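Long-range contact in AlyGC (Glaciecola chathamensis, PDB 5GKD), which probably cleaves alginate by beta-elimination, as a marine bacterial alginate lyase of polysaccharide lyase family 6: residues G600-E605 with E631-P636. Numbering follows the deposited sequence.
Sequences GIYNVE and ESTFGP
Two loops of the C-terminal parallel beta-helix, leading into the strands 606-610 and 637-641 that pair in parallel, meet where the Y602 ring lies over the cis peptide bond between G635 and P636. P636 CD sits 3.9 Å from the centroid of the Y602 ring and 26° off its normal, a CH-pi contact, and G635 O lies over the same face, 3.3 Å above the ring plane and likewise offset toward the rim. The ring gets there because CG of Y602 stands between the backbone N and the carbonyl carbon (chi1 56°). At its far end the hydroxyl has two partners: Y602 OH donates to the syn lone pair of E605 OE1 at 2.6 Å, and G635 N donates to Y602 OH at 3.2 Å, a bent bond of 136°. A phenylalanine in place of Y602 would probably leave G635 N and E605 OE1 without the hydroxyl they share. In this fold the loops project from successive coils toward the N-terminal beta-helix, and a salt bridge from E605 OE2 to R234 joins the two. Water 2 donates to E605 OE2 and accepts from F634 N at 2.9 Å; water 1 similarly links G600 O with T633 OG1. Beyond the ring, P636 CA approaches E605 O at 3.5 Å in a CA-H...O contact, and P636 CB rests 4.3 Å from V604 CG1.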
loop_
_atom_site.group_PDB
_atom_site.type_symbol
_atom_site.label_atom_id
_atom_site.label_comp_id
_atom_site.label_asym_id
_atom_site.label_seq_id
_atom_site.Cartn_x
_atom_site.Cartn_y
_atom_site.Cartn_z
ATOM N N GLY A 600 -7.119 12.990 8.050
ATOM C CA GLY A 600 -6.828 14.266 7.426
ATOM C C GLY A 600 -5.887 14.218 6.240
ATOM O O GLY A 600 -5.527 15.284 5.720
ATOM N N ILE A 601 -5.492 13.013 5.776
ATOM C CA ILE A 601 -4.558 12.836 4.672
ATOM C C ILE A 601 -5.329 12.839 3.350
ATOM O O ILE A 601 -6.469 12.369 3.271
ATOM C CB ILE A 601 -3.747 11.532 4.865
ATOM C CG1 ILE A 601 -3.015 11.535 6.215
ATOM C CG2 ILE A 601 -2.730 11.370 3.772
ATOM C CD1 ILE A 601 -2.398 10.216 6.575
ATOM N N TYR A 602 -4.712 13.359 2.289
ATOM C CA TYR A 602 -5.365 13.362 0.983
ATOM C C TYR A 602 -4.310 13.208 -0.112
ATOM O O TYR A 602 -3.109 13.158 0.162
ATOM C CB TYR A 602 -6.256 14.611 0.802
ATOM C CG TYR A 602 -5.617 15.975 0.967
ATOM C CD1 TYR A 602 -5.369 16.516 2.233
ATOM C CD2 TYR A 602 -5.327 16.765 -0.143
ATOM C CE1 TYR A 602 -4.838 17.799 2.377
ATOM C CE2 TYR A 602 -4.786 18.040 -0.008
ATOM C CZ TYR A 602 -4.547 18.546 1.246
ATOM O OH TYR A 602 -4.014 19.796 1.360
ATOM N N ASN A 603 -4.781 13.117 -1.369
ATOM C CA ASN A 603 -3.980 12.653 -2.500
ATOM C C ASN A 603 -3.612 13.730 -3.516
ATOM O O ASN A 603 -2.778 13.458 -4.392
ATOM C CB ASN A 603 -4.718 11.535 -3.258
ATOM C CG ASN A 603 -4.922 10.285 -2.421
ATOM O OD1 ASN A 603 -6.049 9.799 -2.269
ATOM N ND2 ASN A 603 -3.826 9.738 -1.887
ATOM N N VAL A 604 -4.206 14.923 -3.443
ATOM C CA VAL A 604 -4.008 15.942 -4.472
ATOM C C VAL A 604 -4.290 17.338 -3.920
ATOM O O VAL A 604 -5.313 17.571 -3.271
ATOM C CB VAL A 604 -4.887 15.657 -5.712
ATOM C CG1 VAL A 604 -6.376 15.607 -5.337
ATOM C CG2 VAL A 604 -4.640 16.699 -6.805
ATOM N N GLU A 605 -3.387 18.283 -4.189
ATOM C CA GLU A 605 -3.614 19.654 -3.755
ATOM C C GLU A 605 -4.517 20.411 -4.730
ATOM O O GLU A 605 -5.488 21.039 -4.309
ATOM C CB GLU A 605 -2.277 20.384 -3.568
ATOM C CG GLU A 605 -2.410 21.752 -2.892
ATOM C CD GLU A 605 -2.890 21.691 -1.445
ATOM O OE1 GLU A 605 -2.887 20.605 -0.831
ATOM O OE2 GLU A 605 -3.267 22.753 -0.909
ATOM N N GLU A 631 -8.219 20.693 10.337
ATOM C CA GLU A 631 -8.275 22.024 9.752
ATOM C C GLU A 631 -6.874 22.592 9.556
ATOM O O GLU A 631 -6.648 23.792 9.690
ATOM C CB GLU A 631 -9.126 22.956 10.609
ATOM C CG GLU A 631 -10.561 22.482 10.790
ATOM C CD GLU A 631 -11.342 23.343 11.771
ATOM O OE1 GLU A 631 -11.298 23.040 12.982
ATOM O OE2 GLU A 631 -11.989 24.321 11.326
ATOM N N SER A 632 -5.922 21.739 9.204
ATOM C CA SER A 632 -4.535 22.147 9.097
ATOM C C SER A 632 -4.052 22.353 7.676
ATOM O O SER A 632 -2.861 22.634 7.490
ATOM C CB SER A 632 -3.643 21.118 9.780
ATOM O OG SER A 632 -4.038 20.946 11.115
ATOM N N THR A 633 -4.919 22.216 6.675
ATOM C CA THR A 633 -4.513 22.195 5.272
ATOM C C THR A 633 -5.464 23.060 4.449
ATOM O O THR A 633 -6.468 23.566 4.949
ATOM C CB THR A 633 -4.484 20.757 4.724
ATOM O OG1 THR A 633 -5.782 20.171 4.868
ATOM C CG2 THR A 633 -3.487 19.909 5.487
ATOM N N PHE A 634 -5.153 23.213 3.162
ATOM C CA PHE A 634 -5.932 24.066 2.286
ATOM C C PHE A 634 -6.581 23.324 1.131
ATOM O O PHE A 634 -7.460 23.890 0.472
ATOM C CB PHE A 634 -5.051 25.195 1.721
ATOM C CG PHE A 634 -4.276 25.939 2.763
ATOM C CD1 PHE A 634 -4.915 26.503 3.852
ATOM C CD2 PHE A 634 -2.896 26.053 2.671
ATOM C CE1 PHE A 634 -4.206 27.195 4.812
ATOM C CE2 PHE A 634 -2.178 26.741 3.642
ATOM C CZ PHE A 634 -2.840 27.317 4.712
ATOM N N GLY A 635 -6.171 22.089 0.866
ATOM C CA GLY A 635 -6.654 21.336 -0.260
ATOM C C GLY A 635 -7.460 20.136 0.164
ATOM O O GLY A 635 -7.618 19.879 1.354
ATOM N N PRO A 636 -7.997 19.392 -0.802
ATOM C CA PRO A 636 -7.947 19.595 -2.251
ATOM C C PRO A 636 -8.694 20.817 -2.794
ATOM O O PRO A 636 -9.677 21.260 -2.227
ATOM C CB PRO A 636 -8.592 18.322 -2.798
ATOM C CG PRO A 636 -8.408 17.313 -1.729
ATOM C CD PRO A 636 -8.576 18.083 -0.457
HETATM O O HOH W 1 -6.364 17.865 6.228
HETATM O O HOH W 2 -2.598 22.648 1.809
#